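Local coordinates for pseudopodium-enriched atypical kinase 1 (Homo sapiens, PDB 6BHC), which is a pseudokinase with a protein-kinase fold that dimerises in an unusual way and probably serves as a signalling scaffold rather than as an active kinase, at residues A[84-89]-A[149-154]; A[113-118]-A[235-240]; A[155-160]-A[208-213]. The protein carries 1 engineered substitution. All blocks are in the same frame, centred on the assembly; numbering follows the deposited sequence.

Contact 1 (A[84-89]-A[149-154])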
loop_
_atom_site.group_PDB
_atom_site.type_symbol
_atom_site.label_atom_id
_atom_site.label_comp_id
_atom_site.label_asym_id
_atom_site.label_seq_id
_atom_site.Cartn_x
_atom_site.Cartn_y
_atom_site.Cartn_z
ATOM N N ASN A 84 16.761 -2.561 -25.937
ATOM C CA ASN A 84 16.929 -3.006 -24.561
ATOM C C ASN A 84 18.375 -2.834 -24.108
ATOM O O ASN A 84 19.301 -2.738 -24.916
ATOM C CB ASN A 84 16.494 -4.464 -24.402
ATOM C CG ASN A 84 14.998 -4.602 -24.193
ATOM O OD1 ASN A 84 14.406 -3.887 -23.384
ATOM N ND2 ASN A 84 14.378 -5.517 -24.929
ATOM N N ASN A 85 18.553 -2.797 -22.790
ATOM C CA ASN A 85 19.861 -2.546 -22.203
ATOM C C ASN A 85 20.732 -3.791 -22.287
ATOM O O ASN A 85 20.328 -4.876 -21.857
ATOM C CB ASN A 85 19.717 -2.100 -20.749
ATOM C CG ASN A 85 19.005 -0.771 -20.617
ATOM O OD1 ASN A 85 19.091 0.082 -21.499
ATOM N ND2 ASN A 85 18.293 -0.589 -19.511
ATOM N N TYR A 86 21.927 -3.630 -22.847
ATOM C CA TYR A 86 22.919 -4.691 -22.890
ATOM C C TYR A 86 24.291 -4.090 -22.634
ATOM O O TYR A 86 24.569 -2.962 -23.050
ATOM C CB TYR A 86 22.916 -5.426 -24.239
ATOM C CG TYR A 86 21.708 -6.307 -24.470
ATOM C CD1 TYR A 86 21.663 -7.604 -23.973
ATOM C CD2 TYR A 86 20.618 -5.847 -25.198
ATOM C CE1 TYR A 86 20.562 -8.415 -24.188
ATOM C CE2 TYR A 86 19.514 -6.651 -25.418
ATOM C CZ TYR A 86 19.491 -7.933 -24.912
ATOM O OH TYR A 86 18.393 -8.733 -25.131
ATOM N N ALA A 87 25.138 -4.846 -21.944
ATOM C CA ALA A 87 26.514 -4.453 -21.681
ATOM C C ALA A 87 27.444 -5.539 -22.201
ATOM O O ALA A 87 27.195 -6.730 -21.985
ATOM C CB ALA A 87 26.747 -4.218 -20.187
ATOM N N VAL A 88 28.501 -5.126 -22.892
ATOM C CA VAL A 88 29.503 -6.036 -23.432
ATOM C C VAL A 88 30.659 -6.103 -22.446
ATOM O O VAL A 88 31.305 -5.086 -22.161
ATOM C CB VAL A 88 29.981 -5.586 -24.821
ATOM C CG1 VAL A 88 31.204 -6.377 -25.237
ATOM C CG2 VAL A 88 28.864 -5.748 -25.841
ATOM N N LYS A 89 30.917 -7.295 -21.918
ATOM C CA LYS A 89 31.974 -7.515 -20.937
ATOM C C LYS A 89 33.143 -8.205 -21.633
ATOM O O LYS A 89 33.035 -9.369 -22.033
ATOM C CB LYS A 89 31.450 -8.346 -19.766
ATOM C CG LYS A 89 32.472 -8.620 -18.681
ATOM C CD LYS A 89 31.908 -9.526 -17.594
ATOM C CE LYS A 89 32.949 -9.812 -16.522
ATOM N NZ LYS A 89 32.408 -10.659 -15.421
ATOM N N ILE A 149 28.038 -11.134 -22.303
ATOM C CA ILE A 149 26.920 -10.207 -22.430
ATOM C C ILE A 149 26.092 -10.279 -21.154
ATOM O O ILE A 149 25.805 -11.374 -20.654
ATOM C CB ILE A 149 26.057 -10.528 -23.664
ATOM C CG1 ILE A 149 26.937 -10.659 -24.909
ATOM C CG2 ILE A 149 25.001 -9.455 -23.876
ATOM C CD1 ILE A 149 27.752 -9.421 -25.210
ATOM N N THR A 150 25.714 -9.115 -20.628
ATOM C CA THR A 150 24.889 -9.036 -19.431
ATOM C C THR A 150 23.819 -7.972 -19.624
ATOM O O THR A 150 24.016 -6.996 -20.353
ATOM C CB THR A 150 25.724 -8.723 -18.177
ATOM O OG1 THR A 150 24.856 -8.568 -17.048
ATOM C CG2 THR A 150 26.533 -7.448 -18.371
ATOM N N ARG A 151 22.676 -8.174 -18.966
ATOM C CA ARG A 151 21.565 -7.234 -19.058
ATOM C C ARG A 151 21.597 -6.161 -17.979
ATOM O O ARG A 151 20.924 -5.135 -18.128
ATOM C CB ARG A 151 20.229 -7.981 -18.993
ATOM C CG ARG A 151 19.964 -8.886 -20.189
ATOM C CD ARG A 151 18.547 -9.444 -20.170
ATOM N NE ARG A 151 18.213 -10.123 -21.420
ATOM C CZ ARG A 151 18.307 -11.436 -21.610
ATOM N NH1 ARG A 151 17.983 -11.962 -22.783
ATOM N NH2 ARG A 151 18.721 -12.224 -20.626
ATOM N N GLU A 152 22.352 -6.370 -16.902
ATOM C CA GLU A 152 22.506 -5.369 -15.846
ATOM C C GLU A 152 23.750 -4.550 -16.164
ATOM O O GLU A 152 24.878 -5.007 -15.961
ATOM C CB GLU A 152 22.604 -6.031 -14.475
ATOM C CG GLU A 152 21.333 -6.741 -14.019
ATOM C CD GLU A 152 21.132 -8.087 -14.691
ATOM O OE1 GLU A 152 22.135 -8.693 -15.127
ATOM O OE2 GLU A 152 19.971 -8.539 -14.786
ATOM N N VAL A 153 23.546 -3.337 -16.665
ATOM C CA VAL A 153 24.642 -2.491 -17.131
ATOM C C VAL A 153 25.334 -1.832 -15.945
ATOM O O VAL A 153 24.694 -1.082 -15.193
ATOM C CB VAL A 153 24.140 -1.434 -18.125
ATOM C CG1 VAL A 153 25.265 -0.481 -18.490
ATOM C CG2 VAL A 153 23.578 -2.104 -19.368
ATOM N N PRO A 154 26.627 -2.072 -15.738
ATOM C CA PRO A 154 27.340 -1.386 -14.657
ATOM C C PRO A 154 27.740 0.024 -15.058
ATOM O O PRO A 154 28.207 0.272 -16.172
ATOM C CB PRO A 154 28.572 -2.270 -14.433
ATOM C CG PRO A 154 28.826 -2.874 -15.767
ATOM C CD PRO A 154 27.476 -3.071 -16.414
#
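Ala87 and Thr150 form an antiparallel hydrogen-bonded pair that ties strand 85-91 to the last residues of strand 143-150. Ala87 N donates to Thr150 O at 2.9 Å, and Thr150 N returns a bond to Ala87 O at 3.1 Å, which satisfies the amide and carbonyl of both residues within the pair. Each carbonyl oxygen is also approached by an alpha carbon, Thr150 O by Tyr86 CA and Ala87 O by Ile149 CA. On the face that carries this pair, Ala87 CB meets Thr150 CG2 at 3.7 Å. The threonine is turned with OG1 opposite its own amide nitrogen (chi1 176°); the methyl is left to the alanine while the hydroxyl bonds to Gln119 O and takes a weak bond from Glu152 N. Beyond Thr150 the chain leaves the sheet and bends back, bringing Val153 CG2 to 3.9 Å from Ala87 CB, with Pro154 CD beside it. On the face of Val88 and Ile149 these two lie alongside each other, CG2 to CD1 at 3.9 Å, and Ile149 CG2 also touches Tyr86 CD1. Tyr86 and Arg151 run the same way with their flat groups 52° apart, but Tyr86 OH and Arg151 NE, at 4.0 Å, do not bond. The phenol instead has a weak bond to Asp81, and Arg151 NH1 reaches Asp45 O. Lys89, in the place of the lysine of the kinase Val-Ala-Ile-Lys motif, pairs with Asp70 and bonds to Gln118. Strand 85-91 thus runs between strand 71-78, bonded through Tyr86 and Val88, and strand 143-150, itself flanked by strand 123-128, while Phe57 of strand 57-59 touches Val88 and Ile149.

Contact 2 (A[113-118]-A[235-240])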
loop_
_atom_site.group_PDB
_atom_site.type_symbol
_atom_site.label_atom_id
_atom_site.label_comp_id
_atom_site.label_asym_id
_atom_site.label_seq_id
_atom_site.Cartn_x
_atom_site.Cartn_y
_atom_site.Cartn_z
ATOM N N VAL A 113 19.940 -17.549 -9.782
ATOM C CA VAL A 113 20.035 -16.103 -9.921
ATOM C C VAL A 113 19.844 -15.432 -8.563
ATOM O O VAL A 113 19.106 -15.915 -7.695
ATOM C CB VAL A 113 19.016 -15.577 -10.947
ATOM C CG1 VAL A 113 19.290 -16.179 -12.319
ATOM C CG2 VAL A 113 17.596 -15.885 -10.499
ATOM N N HIS A 114 20.539 -14.314 -8.374
ATOM C CA HIS A 114 20.453 -13.552 -7.139
ATOM C C HIS A 114 20.608 -12.076 -7.466
ATOM O O HIS A 114 21.338 -11.702 -8.387
ATOM C CB HIS A 114 21.518 -13.988 -6.128
ATOM C CG HIS A 114 21.313 -13.426 -4.758
ATOM N ND1 HIS A 114 21.770 -12.180 -4.385
ATOM C CD2 HIS A 114 20.695 -13.939 -3.668
ATOM C CE1 HIS A 114 21.444 -11.952 -3.126
ATOM N NE2 HIS A 114 20.792 -13.005 -2.667
ATOM N N PHE A 115 19.916 -11.243 -6.686
ATOM C CA PHE A 115 19.878 -9.807 -6.945
ATOM C C PHE A 115 21.266 -9.176 -6.907
ATOM O O PHE A 115 21.526 -8.204 -7.627
ATOM C CB PHE A 115 18.952 -9.142 -5.923
ATOM C CG PHE A 115 18.685 -7.688 -6.179
ATOM C CD1 PHE A 115 17.847 -7.293 -7.210
ATOM C CD2 PHE A 115 19.240 -6.715 -5.363
ATOM C CE1 PHE A 115 17.587 -5.954 -7.435
ATOM C CE2 PHE A 115 18.986 -5.375 -5.584
ATOM C CZ PHE A 115 18.154 -4.995 -6.620
ATOM N N ASN A 116 22.173 -9.718 -6.093
ATOM C CA ASN A 116 23.482 -9.118 -5.868
ATOM C C ASN A 116 24.621 -9.944 -6.460
ATOM O O ASN A 116 25.784 -9.737 -6.098
ATOM C CB ASN A 116 23.705 -8.901 -4.372
ATOM C CG ASN A 116 22.636 -8.030 -3.750
ATOM O OD1 ASN A 116 21.841 -8.492 -2.933
ATOM N ND2 ASN A 116 22.608 -6.760 -4.137
ATOM N N ILE A 117 24.316 -10.872 -7.361
ATOM C CA ILE A 117 25.326 -11.683 -8.027
ATOM C C ILE A 117 25.150 -11.521 -9.530
ATOM O O ILE A 117 24.022 -11.531 -10.036
ATOM C CB ILE A 117 25.241 -13.165 -7.605
ATOM C CG1 ILE A 117 25.476 -13.292 -6.098
ATOM C CG2 ILE A 117 26.252 -14.011 -8.375
ATOM C CD1 ILE A 117 25.535 -14.712 -5.597
ATOM N N GLN A 118 26.265 -11.363 -10.240
ATOM C CA GLN A 118 26.214 -11.020 -11.654
ATOM C C GLN A 118 25.579 -12.136 -12.473
ATOM O O GLN A 118 25.911 -13.314 -12.304
ATOM C CB GLN A 118 27.617 -10.720 -12.179
ATOM C CG GLN A 118 27.636 -10.257 -13.623
ATOM C CD GLN A 118 28.988 -9.726 -14.048
ATOM O OE1 GLN A 118 30.022 -10.336 -13.777
ATOM N NE2 GLN A 118 28.988 -8.577 -14.713
ATOM N N PRO A 235 22.851 4.651 -9.103
ATOM C CA PRO A 235 23.412 3.296 -9.072
ATOM C C PRO A 235 23.665 2.808 -7.649
ATOM O O PRO A 235 24.756 2.999 -7.110
ATOM C CB PRO A 235 24.726 3.444 -9.844
ATOM C CG PRO A 235 25.104 4.874 -9.663
ATOM C CD PRO A 235 23.812 5.638 -9.625
ATOM N N THR A 236 22.656 2.180 -7.049
ATOM C CA THR A 236 22.740 1.716 -5.673
ATOM C C THR A 236 22.592 0.208 -5.532
ATOM O O THR A 236 22.661 -0.301 -4.407
ATOM C CB THR A 236 21.681 2.415 -4.810
ATOM O OG1 THR A 236 20.398 2.285 -5.433
ATOM C CG2 THR A 236 22.014 3.889 -4.651
ATOM N N ARG A 237 22.390 -0.521 -6.626
ATOM C CA ARG A 237 22.313 -1.976 -6.587
ATOM C C ARG A 237 23.715 -2.554 -6.742
ATOM O O ARG A 237 24.353 -2.372 -7.785
ATOM C CB ARG A 237 21.388 -2.504 -7.683
ATOM C CG ARG A 237 21.433 -4.016 -7.852
ATOM C CD ARG A 237 20.518 -4.472 -8.976
ATOM N NE ARG A 237 20.616 -5.909 -9.213
ATOM C CZ ARG A 237 19.918 -6.558 -10.138
ATOM N NH1 ARG A 237 19.067 -5.897 -10.912
ATOM N NH2 ARG A 237 20.068 -7.867 -10.288
ATOM N N LEU A 238 24.189 -3.244 -5.709
ATOM C CA LEU A 238 25.518 -3.838 -5.721
ATOM C C LEU A 238 25.466 -5.222 -6.353
ATOM O O LEU A 238 24.529 -5.991 -6.119
ATOM C CB LEU A 238 26.087 -3.923 -4.301
ATOM C CG LEU A 238 27.502 -4.491 -4.125
ATOM C CD1 LEU A 238 28.263 -3.733 -3.045
ATOM C CD2 LEU A 238 27.459 -5.976 -3.791
ATOM N N ILE A 239 26.482 -5.536 -7.152
ATOM C CA ILE A 239 26.555 -6.798 -7.875
ATOM C C ILE A 239 27.959 -7.364 -7.712
ATOM O O ILE A 239 28.943 -6.714 -8.090
ATOM C CB ILE A 239 26.197 -6.626 -9.361
ATOM C CG1 ILE A 239 24.687 -6.413 -9.517
ATOM C CG2 ILE A 239 26.658 -7.822 -10.164
ATOM C CD1 ILE A 239 24.214 -6.347 -10.953
ATOM N N VAL A 240 28.052 -8.563 -7.142
ATOM C CA VAL A 240 29.335 -9.236 -6.965
ATOM C C VAL A 240 29.726 -9.901 -8.276
ATOM O O VAL A 240 28.925 -10.616 -8.887
ATOM C CB VAL A 240 29.261 -10.264 -5.825
ATOM C CG1 VAL A 240 30.633 -10.869 -5.565
ATOM C CG2 VAL A 240 28.704 -9.626 -4.561
#
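Arg237 lies stretched across the ring of Phe115. From CB, which points at the 113-118 segment, CG runs anti to the backbone N (chi1 171°) and the chain is extended from there to NE, laying CG over the ring margin, 3.6 Å from Phe115 CE2 and CZ. CD comes next, 3.4 Å from Phe115 CZ, making a CH-pi contact over the face. NE donates to Phe115 O at 2.9 Å, in the carbonyl plane, while still above CE1. The guanidinium lies flat on the ring, planes 8° apart, in an off-centre cation-pi stack, with NH1 nearest CE1. NH2 gives Phe115 O a second bond at 3.1 Å, a side-on grip by two nitrogens. Lying between helix 104-109 and strand 123-128, the 113-118 segment corresponds to the kinase αC-β4 loop, here a type I turn from His114 to Ile117 set against strand 237-240, which is entered through a classic beta bulge in which Thr236 and Arg237 both face Val212. Asn116 ND2 donates almost straight to Leu238 O at 2.9 Å, and Val240 N reaches Asn116 O from above the carbonyl plane. Gln118 N bonds to Val240 O, and Gln118 NE2 to Tyr73 OH.

Contact 3 (A[155-160]-A[208-213])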
loop_
_atom_site.group_PDB
_atom_site.type_symbol
_atom_site.label_atom_id
_atom_site.label_comp_id
_atom_site.label_asym_id
_atom_site.label_seq_id
_atom_site.Cartn_x
_atom_site.Cartn_y
_atom_site.Cartn_z
ATOM N N CYS A 155 27.546 0.957 -14.126
ATOM C CA CYS A 155 27.925 2.348 -14.332
ATOM C C CYS A 155 29.260 2.697 -13.692
ATOM O O CYS A 155 29.919 3.637 -14.148
ATOM C CB CYS A 155 26.841 3.279 -13.776
ATOM S SG CYS A 155 25.178 2.894 -14.360
ATOM N N LEU A 156 29.664 1.958 -12.663
ATOM C CA LEU A 156 30.921 2.168 -11.955
ATOM C C LEU A 156 31.088 1.021 -10.967
ATOM O O LEU A 156 30.183 0.204 -10.777
ATOM C CB LEU A 156 30.954 3.521 -11.233
ATOM C CG LEU A 156 30.084 3.698 -9.985
ATOM C CD1 LEU A 156 30.595 4.862 -9.151
ATOM C CD2 LEU A 156 28.620 3.912 -10.345
ATOM N N THR A 157 32.261 0.962 -10.348
ATOM C CA THR A 157 32.529 0.010 -9.281
ATOM C C THR A 157 32.462 0.709 -7.931
ATOM O O THR A 157 32.415 1.938 -7.838
ATOM C CB THR A 157 33.900 -0.648 -9.457
ATOM O OG1 THR A 157 34.916 0.362 -9.450
ATOM C CG2 THR A 157 33.966 -1.426 -10.761
ATOM N N VAL A 158 32.464 -0.095 -6.867
ATOM C CA VAL A 158 32.529 0.490 -5.534
ATOM C C VAL A 158 33.864 1.197 -5.332
ATOM O O VAL A 158 33.926 2.243 -4.674
ATOM C CB VAL A 158 32.271 -0.583 -4.461
ATOM C CG1 VAL A 158 32.434 0.006 -3.067
ATOM C CG2 VAL A 158 30.876 -1.161 -4.624
ATOM N N ALA A 159 34.945 0.663 -5.912
ATOM C CA ALA A 159 36.230 1.352 -5.855
ATOM C C ALA A 159 36.135 2.749 -6.458
ATOM O O ALA A 159 36.681 3.709 -5.903
ATOM C CB ALA A 159 37.303 0.531 -6.570
ATOM N N ASP A 160 35.441 2.884 -7.591
ATOM C CA ASP A 160 35.250 4.204 -8.186
ATOM C C ASP A 160 34.396 5.089 -7.291
ATOM O O ASP A 160 34.666 6.288 -7.147
ATOM C CB ASP A 160 34.609 4.075 -9.568
ATOM C CG ASP A 160 35.436 3.243 -10.527
ATOM O OD1 ASP A 160 36.683 3.313 -10.466
ATOM O OD2 ASP A 160 34.834 2.516 -11.346
ATOM N N ASN A 208 35.886 -5.299 -7.898
ATOM C CA ASN A 208 35.090 -6.438 -8.331
ATOM C C ASN A 208 33.619 -6.301 -7.963
ATOM O O ASN A 208 32.818 -7.167 -8.326
ATOM C CB ASN A 208 35.654 -7.736 -7.739
ATOM C CG ASN A 208 37.027 -8.079 -8.288
ATOM O OD1 ASN A 208 37.332 -7.799 -9.447
ATOM N ND2 ASN A 208 37.864 -8.689 -7.456
ATOM N N LEU A 209 33.247 -5.238 -7.256
ATOM C CA LEU A 209 31.862 -4.978 -6.888
ATOM C C LEU A 209 31.317 -3.872 -7.784
ATOM O O LEU A 209 31.842 -2.753 -7.785
ATOM C CB LEU A 209 31.755 -4.586 -5.415
ATOM C CG LEU A 209 32.420 -5.539 -4.417
ATOM C CD1 LEU A 209 32.300 -5.006 -2.997
ATOM C CD2 LEU A 209 31.823 -6.934 -4.521
ATOM N N LEU A 210 30.269 -4.186 -8.537
ATOM C CA LEU A 210 29.694 -3.274 -9.513
ATOM C C LEU A 210 28.444 -2.606 -8.956
ATOM O O LEU A 210 27.717 -3.183 -8.143
ATOM C CB LEU A 210 29.349 -4.016 -10.805
ATOM C CG LEU A 210 30.425 -4.963 -11.342
ATOM C CD1 LEU A 210 29.908 -5.749 -12.538
ATOM C CD2 LEU A 210 31.680 -4.189 -11.705
ATOM N N LEU A 211 28.194 -1.380 -9.416
ATOM C CA LEU A 211 27.019 -0.607 -9.031
ATOM C C LEU A 211 26.164 -0.361 -10.265
ATOM O O LEU A 211 26.633 0.238 -11.239
ATOM C CB LEU A 211 27.424 0.719 -8.384
ATOM C CG LEU A 211 28.133 0.597 -7.037
ATOM C CD1 LEU A 211 28.603 1.958 -6.552
ATOM C CD2 LEU A 211 27.208 -0.050 -6.021
ATOM N N VAL A 212 24.914 -0.823 -10.222
ATOM C CA VAL A 212 23.980 -0.684 -11.330
ATOM C C VAL A 212 22.695 -0.048 -10.813
ATOM O O VAL A 212 22.494 0.115 -9.609
ATOM C CB VAL A 212 23.674 -2.033 -12.014
ATOM C CG1 VAL A 212 24.960 -2.767 -12.359
ATOM C CG2 VAL A 212 22.800 -2.886 -11.120
ATOM N N HIS A 213 21.821 0.311 -11.747
ATOM C CA HIS A 213 20.533 0.898 -11.414
ATOM C C HIS A 213 19.478 -0.187 -11.222
ATOM O O HIS A 213 19.701 -1.370 -11.490
ATOM C CB HIS A 213 20.089 1.879 -12.498
ATOM C CG HIS A 213 20.828 3.180 -12.478
ATOM N ND1 HIS A 213 21.884 3.449 -13.323
ATOM C CD2 HIS A 213 20.670 4.285 -11.712
ATOM C CE1 HIS A 213 22.341 4.664 -13.080
ATOM N NE2 HIS A 213 21.622 5.192 -12.106
#
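Val158 presses CG2 against Leu209 CB at 3.6 Å, the close-packed end of the contact. The same methyl reaches Leu211, 4.1 Å from CG, while Val158 N donates to Leu209 O at 2.9 Å. Leu238 and Leu206 add further apolar contacts to Val158. Thr157 CG2 meets Leu210 CD2 at 3.7 Å, with Cys66 touching both residues. Toward Cys155 the fit relaxes. Leu156 is partly exposed and offers CD2 to Leu211 CB, its strand pairing only weakly developed although Leu211 N still bonds to Leu156 O at 2.9 Å. At the outer edge, Cys155 N bonds to Leu211 O, and Cys155 SG rests 3.5 Å from ND1 of the exposed His213, oblique to the ring. The chain here passes from the kinase hinge into helix 158-163 beside strand 209-212, elements that border the nucleotide cleft in active kinases. Thr157 is the N-cap of that helix and forms a capping box with Asp160: Asp160 N donates to Thr157 OG1, and Thr157 N to Asp160 OD2, on the anti side and well out of the carboxylate plane. Thr157 OG1 sits between its backbone N and carbonyl carbon (chi1 59°), which puts the hydroxyl in reach of Asp160 N and leaves CG2 to Leu210. With an alanine at this position, Asp160 N would probably lose its capping acceptor and Leu210 CD2 its methyl neighbour. Main-chain bonds and hydrocarbon contacts thus join the helix start to the strand, while the Thr157 hydroxyl and the Asp160 carboxylate serve the cap, where the helix N-terminus probably also stabilises the negative charge.

Overall arrangement
All three contacts are largely buried. The centre of contact 2 is nearest that of the chain (about 7 Å, against about 11 Å for contact 3 and 20 Å for contact 1), and eight of its nine touching residues are buried; contacts 1 and 3 each keep an exposed edge. Contacts 2 and 3 hold neighbouring strands of one three-stranded sheet, joined by Ile239 N to Leu210 O and Arg237 O to Val212 N, whereas contact 1 belongs to the antiparallel sheet of the N-lobe. The chain leaving contact 1 leads straight into contact 3. A short antiparallel pairing with mainly apolar side-chain contacts marks contact 1, a stacked arginine and an asparagine contact 2, and backbone bonds with leucine and valine packing beside a capped helix start contact 3.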